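Local coordinates for protein poly-gamma-glutamate hydrolase (Bacillus phage phiNIT1, PDB 3A9L) that hydrolyses the gamma-glutamyl linkage of bacterial poly-gamma-glutamate, acting as a zinc peptidase, at residues N124-V127 with S128-S132; N15-V19 with G20-N24; R171-F175 with Q176-W180. One frame throughout, in Å; residues are numbered along the deposited sequence.

Contact 1 (N124-V127 with S128-S132); sequences NLIV and SKLNS
N124-V127 and S128-S132 are successive turns of helix 120-132, which links strand 113-116 to strand 138-139. Four backbone bonds run between them from residue i+4 to residue i. K129 N gives to L125 O at 2.8 Å, and S128 N to N124 O at 2.9 Å. L130 N gives to I126 O at 3.0 Å. N131 N gives to V127 O at 3.2 Å, and this last bond is nearly straight (176°). On the buried side I126 and L130 lie side by side and point the same way. Their methyls meet at I126 CG2 and L130 CD1, 3.9 Å apart. With CG1 beside the backbone N (chi1 -69°), I126 CG2 is left anti to that N, on the side of L130. Both residues pack on helix 190-209, and I126 also reaches V162 and L164 of the sheet. Elsewhere on the helix, K129 makes a salt bridge to E205. Near the end of the helix S132 OG turns back to K129 O (2.9 Å), while N131 ND2 bonds to the carbonyls of I135 and A137. This is an amphipathic helix, the crossover of a beta-alpha-beta unit with its apolar side against sheet and neighbouring helix.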
loop_
_atom_site.group_PDB
_atom_site.type_symbol
_atom_site.label_atom_id
_atom_site.label_comp_id
_atom_site.label_asym_id
_atom_site.label_seq_id
_atom_site.Cartn_x
_atom_site.Cartn_y
_atom_site.Cartn_z
ATOM N N ASN A 124 -2.402 -25.761 -11.665
ATOM C CA ASN A 124 -1.549 -26.907 -11.995
ATOM C C ASN A 124 -0.054 -26.541 -12.063
ATOM O O ASN A 124 0.814 -27.299 -11.611
ATOM C CB ASN A 124 -1.977 -27.580 -13.308
ATOM C CG ASN A 124 -3.382 -28.206 -13.241
ATOM O OD1 ASN A 124 -3.905 -28.475 -12.161
ATOM N ND2 ASN A 124 -3.983 -28.443 -14.401
ATOM N N LEU A 125 0.233 -25.384 -12.643
ATOM C CA LEU A 125 1.624 -24.911 -12.816
ATOM C C LEU A 125 2.360 -24.691 -11.504
ATOM O O LEU A 125 3.499 -25.107 -11.353
ATOM C CB LEU A 125 1.646 -23.683 -13.726
ATOM C CG LEU A 125 1.304 -24.122 -15.167
ATOM C CD1 LEU A 125 0.950 -22.956 -16.104
ATOM C CD2 LEU A 125 2.444 -24.958 -15.751
ATOM N N ILE A 126 1.672 -24.079 -10.543
ATOM C CA ILE A 126 2.225 -23.806 -9.208
ATOM C C ILE A 126 2.489 -25.114 -8.454
ATOM O O ILE A 126 3.440 -25.240 -7.689
ATOM C CB ILE A 126 1.272 -22.882 -8.412
ATOM C CG1 ILE A 126 1.283 -21.509 -9.054
ATOM C CG2 ILE A 126 1.658 -22.811 -6.930
ATOM C CD1 ILE A 126 0.238 -20.497 -8.533
ATOM N N VAL A 127 1.627 -26.082 -8.711
ATOM C CA VAL A 127 1.685 -27.370 -8.078
ATOM C C VAL A 127 2.956 -27.998 -8.605
ATOM O O VAL A 127 3.819 -28.384 -7.855
ATOM C CB VAL A 127 0.378 -28.137 -8.436
ATOM C CG1 VAL A 127 0.607 -29.618 -8.757
ATOM C CG2 VAL A 127 -0.679 -27.906 -7.329
ATOM N N SER A 128 3.088 -27.955 -9.922
ATOM C CA SER A 128 4.174 -28.597 -10.612
ATOM C C SER A 128 5.531 -27.960 -10.312
ATOM O O SER A 128 6.518 -28.688 -10.171
ATOM C CB SER A 128 3.867 -28.681 -12.091
ATOM O OG SER A 128 4.943 -29.236 -12.804
ATOM N N LYS A 129 5.584 -26.631 -10.158
ATOM C CA LYS A 129 6.845 -25.962 -9.761
ATOM C C LYS A 129 7.238 -26.266 -8.324
ATOM O O LYS A 129 8.412 -26.550 -8.031
ATOM C CB LYS A 129 6.793 -24.439 -9.948
ATOM C CG LYS A 129 6.701 -23.895 -11.386
ATOM C CD LYS A 129 7.530 -24.692 -12.374
ATOM C CE LYS A 129 7.878 -23.882 -13.622
ATOM N NZ LYS A 129 8.511 -24.804 -14.578
ATOM N N LEU A 130 6.273 -26.246 -7.416
ATOM C CA LEU A 130 6.622 -26.482 -6.028
ATOM C C LEU A 130 7.283 -27.848 -5.884
ATOM O O LEU A 130 8.388 -27.962 -5.327
ATOM C CB LEU A 130 5.413 -26.324 -5.091
ATOM C CG LEU A 130 4.802 -24.928 -5.038
ATOM C CD1 LEU A 130 3.504 -25.047 -4.300
ATOM C CD2 LEU A 130 5.748 -23.894 -4.384
ATOM N N ASN A 131 6.621 -28.874 -6.436
ATOM C CA ASN A 131 7.183 -30.217 -6.456
ATOM C C ASN A 131 8.602 -30.264 -6.978
ATOM O O ASN A 131 9.430 -31.010 -6.472
ATOM C CB ASN A 131 6.353 -31.152 -7.324
ATOM C CG ASN A 131 4.959 -31.382 -6.792
ATOM O OD1 ASN A 131 4.140 -31.960 -7.488
ATOM N ND2 ASN A 131 4.677 -30.931 -5.570
ATOM N N SER A 132 8.877 -29.504 -8.027
ATOM C CA SER A 132 10.162 -29.639 -8.703
ATOM C C SER A 132 11.243 -28.984 -7.867
ATOM O O SER A 132 12.428 -29.144 -8.159
ATOM C CB SER A 132 10.122 -28.999 -10.077
ATOM O OG SER A 132 10.319 -27.599 -9.943
#

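Contact 2 (N15-V19 with G20-N24)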
loop_
_atom_site.group_PDB
_atom_site.type_symbol
_atom_site.label_atom_id
_atom_site.label_comp_id
_atom_site.label_asym_id
_atom_site.label_seq_id
_atom_site.Cartn_x
_atom_site.Cartn_y
_atom_site.Cartn_z
ATOM N N ASN A 15 -15.532 -1.894 12.159
ATOM C CA ASN A 15 -16.387 -1.170 13.093
ATOM C C ASN A 15 -15.958 -1.358 14.537
ATOM O O ASN A 15 -16.076 -0.440 15.337
ATOM C CB ASN A 15 -17.859 -1.606 12.926
ATOM C CG ASN A 15 -18.611 -0.753 11.919
ATOM O OD1 ASN A 15 -18.152 0.335 11.520
ATOM N ND2 ASN A 15 -19.771 -1.241 11.484
ATOM N N ALA A 16 -15.427 -2.532 14.852
ATOM C CA ALA A 16 -15.095 -2.902 16.223
ATOM C C ALA A 16 -13.612 -2.776 16.568
ATOM O O ALA A 16 -13.270 -2.483 17.714
ATOM C CB ALA A 16 -15.573 -4.290 16.489
ATOM N N GLU A 17 -12.734 -3.021 15.588
ATOM C CA GLU A 17 -11.290 -3.075 15.832
ATOM C C GLU A 17 -10.694 -1.730 15.475
ATOM O O GLU A 17 -11.330 -0.973 14.762
ATOM C CB GLU A 17 -10.655 -4.169 14.986
ATOM C CG GLU A 17 -11.238 -5.557 15.261
ATOM C CD GLU A 17 -10.814 -6.113 16.622
ATOM O OE1 GLU A 17 -9.877 -5.569 17.268
ATOM O OE2 GLU A 17 -11.403 -7.129 17.020
ATOM N N THR A 18 -9.507 -1.428 15.994
ATOM C CA THR A 18 -8.819 -0.128 15.759
ATOM C C THR A 18 -7.716 -0.313 14.720
ATOM O O THR A 18 -6.853 -1.141 14.883
ATOM C CB THR A 18 -8.251 0.416 17.116
ATOM O OG1 THR A 18 -9.351 0.897 17.893
ATOM C CG2 THR A 18 -7.207 1.549 16.967
ATOM N N VAL A 19 -7.755 0.445 13.626
ATOM C CA VAL A 19 -6.715 0.274 12.619
ATOM C C VAL A 19 -5.372 0.743 13.169
ATOM O O VAL A 19 -5.304 1.713 13.949
ATOM C CB VAL A 19 -7.089 0.939 11.308
ATOM C CG1 VAL A 19 -7.186 2.443 11.475
ATOM C CG2 VAL A 19 -6.098 0.552 10.203
ATOM N N GLY A 20 -4.324 0.030 12.799
ATOM C CA GLY A 20 -2.978 0.322 13.288
ATOM C C GLY A 20 -2.736 -0.133 14.728
ATOM O O GLY A 20 -1.626 0.052 15.247
ATOM N N VAL A 21 -3.764 -0.712 15.367
ATOM C CA VAL A 21 -3.579 -1.429 16.627
ATOM C C VAL A 21 -3.832 -2.949 16.484
ATOM O O VAL A 21 -2.939 -3.739 16.768
ATOM C CB VAL A 21 -4.358 -0.800 17.838
ATOM C CG1 VAL A 21 -4.255 -1.704 19.057
ATOM C CG2 VAL A 21 -3.830 0.598 18.178
ATOM N N ALA A 22 -5.028 -3.359 16.062
ATOM C CA ALA A 22 -5.300 -4.786 15.759
ATOM C C ALA A 22 -4.988 -5.206 14.300
ATOM O O ALA A 22 -4.720 -6.389 14.022
ATOM C CB ALA A 22 -6.737 -5.154 16.109
ATOM N N TYR A 23 -5.057 -4.257 13.358
ATOM C CA TYR A 23 -4.844 -4.605 11.974
ATOM C C TYR A 23 -4.322 -3.396 11.163
ATOM O O TYR A 23 -4.512 -2.250 11.562
ATOM C CB TYR A 23 -6.147 -5.142 11.334
ATOM C CG TYR A 23 -7.123 -4.048 10.985
ATOM C CD1 TYR A 23 -8.004 -3.543 11.951
ATOM C CD2 TYR A 23 -7.168 -3.507 9.675
ATOM C CE1 TYR A 23 -8.935 -2.531 11.624
ATOM C CE2 TYR A 23 -8.061 -2.494 9.364
ATOM C CZ TYR A 23 -8.936 -2.015 10.329
ATOM O OH TYR A 23 -9.824 -1.031 10.013
ATOM N N ASN A 24 -3.617 -3.696 10.071
ATOM C CA ASN A 24 -3.303 -2.691 9.050
ATOM C C ASN A 24 -3.596 -3.249 7.635
ATOM O O ASN A 24 -3.805 -4.457 7.465
ATOM C CB ASN A 24 -1.895 -2.067 9.248
ATOM C CG ASN A 24 -0.733 -2.957 8.791
ATOM O OD1 ASN A 24 -0.862 -3.837 7.953
ATOM N ND2 ASN A 24 0.428 -2.662 9.317
HETATM O O HOH W 1 -11.369 0.207 12.159
#
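T18 O is gripped by two backbone donors of the following residues. A22 N reaches it at 3.1 Å, nearly in line with the carbonyl. V21 N reaches it at 3.2 Å from above the carbonyl plane, 46° out of it. The turn is continued by G20 N, which bonds to Y23 O. G20 has a positive phi (76°), a value that favours glycine. The side chains of the turn's two ends also meet: T18 CG2 touches V21 CG2 at 3.7 Å.

The Y23 ring folds back against V19, inside the turn, and E17 before it. V19 CA sits over one face, 4.1 Å from the ring centroid, as a CH-pi contact. V19 CB lies 3.6 Å from Y23 CZ. This position follows from the first torsion of Y23, which sets CG between the backbone N and the carbonyl carbon (chi1 77°). A water in the plane of the ring, at its edge, ties the end of the side chain down. It lies 2.9 Å from Y23 OH, and donates to E17 O. E17 CB approaches the ring obliquely, and E17 OE1 lies 3.4 Å from A22 CB.

Farther out, E17 forms a salt bridge to R76, and the Y23 ring meets that of F66. N24 OD1 accepts from Q67. P32, N31 and R29 of the second subunit pack on T18, V19 and Y23, so the turn lies at the dimer contact. T18-V21 has the angles of a type II beta turn with glycine in its third position, here carrying the chain from helix 10-16 into strand 23-29, outermost in this chain's sheet.

Contact 3 (R171-F175 with Q176-W180)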
loop_
_atom_site.group_PDB
_atom_site.type_symbol
_atom_site.label_atom_id
_atom_site.label_comp_id
_atom_site.label_asym_id
_atom_site.label_seq_id
_atom_site.Cartn_x
_atom_site.Cartn_y
_atom_site.Cartn_z
ATOM N N ARG A 171 5.007 -23.433 6.756
ATOM C CA ARG A 171 5.300 -22.043 7.075
ATOM C C ARG A 171 6.323 -21.897 8.215
ATOM O O ARG A 171 7.153 -20.990 8.169
ATOM C CB ARG A 171 4.013 -21.288 7.389
ATOM C CG ARG A 171 2.982 -21.336 6.267
ATOM C CD ARG A 171 1.679 -20.608 6.627
ATOM N NE ARG A 171 0.781 -21.409 7.438
ATOM C CZ ARG A 171 0.335 -21.054 8.645
ATOM N NH1 ARG A 171 0.672 -19.876 9.203
ATOM N NH2 ARG A 171 -0.480 -21.863 9.290
ATOM N N ARG A 172 6.301 -22.794 9.207
ATOM C CA ARG A 172 7.362 -22.810 10.202
ATOM C C ARG A 172 8.714 -23.146 9.565
ATOM O O ARG A 172 9.721 -22.608 9.997
ATOM C CB ARG A 172 7.071 -23.720 11.419
ATOM C CG ARG A 172 6.297 -23.039 12.541
ATOM C CD ARG A 172 6.155 -23.926 13.764
ATOM N NE ARG A 172 4.784 -24.038 14.280
ATOM C CZ ARG A 172 4.167 -23.188 15.106
ATOM N NH1 ARG A 172 4.750 -22.069 15.544
ATOM N NH2 ARG A 172 2.930 -23.457 15.490
ATOM N N ALA A 173 8.715 -23.961 8.498
ATOM C CA ALA A 173 9.950 -24.337 7.823
ATOM C C ALA A 173 10.493 -23.248 6.874
ATOM O O ALA A 173 11.635 -23.324 6.460
ATOM C CB ALA A 173 9.818 -25.712 7.114
ATOM N N PHE A 174 9.675 -22.242 6.542
ATOM C CA PHE A 174 10.180 -20.991 5.904
ATOM C C PHE A 174 11.205 -20.213 6.782
ATOM O O PHE A 174 11.963 -19.388 6.256
ATOM C CB PHE A 174 9.043 -19.975 5.624
ATOM C CG PHE A 174 8.010 -20.394 4.574
ATOM C CD1 PHE A 174 8.266 -21.358 3.606
ATOM C CD2 PHE A 174 6.758 -19.762 4.562
ATOM C CE1 PHE A 174 7.297 -21.702 2.649
ATOM C CE2 PHE A 174 5.776 -20.106 3.605
ATOM C CZ PHE A 174 6.039 -21.078 2.655
ATOM N N PHE A 175 11.198 -20.413 8.099
ATOM C CA PHE A 175 11.988 -19.534 8.993
ATOM C C PHE A 175 13.103 -20.271 9.706
ATOM O O PHE A 175 12.961 -21.423 10.061
ATOM C CB PHE A 175 11.105 -18.790 10.023
ATOM C CG PHE A 175 9.998 -17.989 9.403
ATOM C CD1 PHE A 175 10.265 -16.804 8.729
ATOM C CD2 PHE A 175 8.686 -18.438 9.472
ATOM C CE1 PHE A 175 9.236 -16.067 8.131
ATOM C CE2 PHE A 175 7.647 -17.707 8.879
ATOM C CZ PHE A 175 7.924 -16.521 8.208
ATOM N N GLN A 176 14.211 -19.574 9.896
ATOM C CA GLN A 176 15.391 -20.067 10.590
ATOM C C GLN A 176 15.066 -20.583 11.976
ATOM O O GLN A 176 14.422 -19.862 12.757
ATOM C CB GLN A 176 16.399 -18.904 10.664
ATOM C CG GLN A 176 16.984 -18.559 9.310
ATOM C CD GLN A 176 18.002 -19.557 8.907
ATOM O OE1 GLN A 176 18.803 -19.985 9.739
ATOM N NE2 GLN A 176 17.956 -19.999 7.660
ATOM N N ASN A 177 15.469 -21.826 12.290
ATOM C CA ASN A 177 15.157 -22.455 13.597
ATOM C C ASN A 177 13.754 -23.084 13.665
ATOM O O ASN A 177 13.316 -23.522 14.735
ATOM C CB ASN A 177 15.290 -21.409 14.731
ATOM C CG ASN A 177 16.051 -21.917 15.928
ATOM O OD1 ASN A 177 16.749 -22.927 15.851
ATOM N ND2 ASN A 177 15.973 -21.176 17.041
ATOM N N ASN A 178 13.053 -23.136 12.527
ATOM C CA ASN A 178 11.615 -23.473 12.479
ATOM C C ASN A 178 10.760 -22.600 13.416
ATOM O O ASN A 178 9.705 -23.019 13.909
ATOM C CB ASN A 178 11.366 -24.972 12.762
ATOM C CG ASN A 178 11.907 -25.882 11.669
ATOM O OD1 ASN A 178 12.059 -25.483 10.511
ATOM N ND2 ASN A 178 12.179 -27.125 12.030
ATOM N N ASP A 179 11.211 -21.381 13.654
ATOM C CA ASP A 179 10.594 -20.544 14.655
ATOM C C ASP A 179 9.882 -19.370 13.997
ATOM O O ASP A 179 10.523 -18.508 13.416
ATOM C CB ASP A 179 11.671 -20.025 15.606
ATOM C CG ASP A 179 11.120 -19.034 16.595
ATOM O OD1 ASP A 179 9.967 -19.248 16.999
ATOM O OD2 ASP A 179 11.819 -18.059 16.952
ATOM N N TRP A 180 8.558 -19.320 14.082
ATOM C CA TRP A 180 7.892 -18.245 13.357
ATOM C C TRP A 180 7.591 -16.981 14.171
ATOM O O TRP A 180 6.757 -16.177 13.769
ATOM C CB TRP A 180 6.673 -18.734 12.535
ATOM C CG TRP A 180 5.451 -19.141 13.282
ATOM C CD1 TRP A 180 5.138 -18.867 14.589
ATOM C CD2 TRP A 180 4.330 -19.843 12.738
ATOM N NE1 TRP A 180 3.894 -19.380 14.891
ATOM C CE2 TRP A 180 3.381 -19.988 13.776
ATOM C CE3 TRP A 180 4.038 -20.376 11.465
ATOM C CZ2 TRP A 180 2.166 -20.648 13.591
ATOM C CZ3 TRP A 180 2.816 -21.040 11.279
ATOM C CH2 TRP A 180 1.900 -21.171 12.344
#
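F175 and N178 close a turn just after helix 168-173: N178 N gives a weak bond to F175 O (3.0 Å), N177 has a positive phi, and N178 CA comes 3.2 Å from R172 O in a CA-H...O contact.

The reversal brings W180 back onto the two arginines of the helix. R172 lies over one face of the indole. Its CZ is 3.9 Å from the centroid of the six-membered ring, a cation-pi contact, but the guanidinium is not flat on it; the planes are 37° apart. R172 NH1 comes 2.9 Å from W180 NE1. Both are donors, so this is a tight contact over the ring face and not a hydrogen bond. Lower down the same side chain, R172 CG sits over that face as well, in a CH-pi contact. R172 NH2 has a salt bridge to D108, which holds the far end of the group.

R171 meets the benzo end of the indole. W180 CZ3 lies over one face of its guanidinium, 3.2 Å from R171 NH1, with the planes 34° apart. A bend at chi3 (-81°) turns the R171 guanidinium to W180, where R171 NH1 and R171 NE bond to the carbonyls of V46 and I166. These bonds fix the rotation of the group. On the F175 side, W180 CB touches F175 CD2 at 3.7 Å.

The R171 side chain is about 4 Å from that of E45 and about 8 Å from the zinc ion, which E45 binds with H40 and H103. F175-N178 is a type II beta turn, and R171 probably belongs to the second shell of the zinc site, with W180 packed against it.

How the contacts relate
The three contacts lie on no common helix or strand and do not touch. Contacts 1 and 3 come nearest, about 8 Å between nearest atoms. Each contact has a buried side and an exposed one: I126 and L130 against S128 and N131, V19 and Y23 against T18 and V21, R171 and F175 against Q176-N178. Contact 1 is regular helix, ruled by backbone bonds and aliphatic packing on strand 162-167 and helix 190-209. Contacts 2 and 3 each leave a helix through a type II turn and fold an aromatic ring back. Contact 2 uses tyrosine, water and the second subunit. Contact 3 uses tryptophan against arginines, near the zinc site through R171.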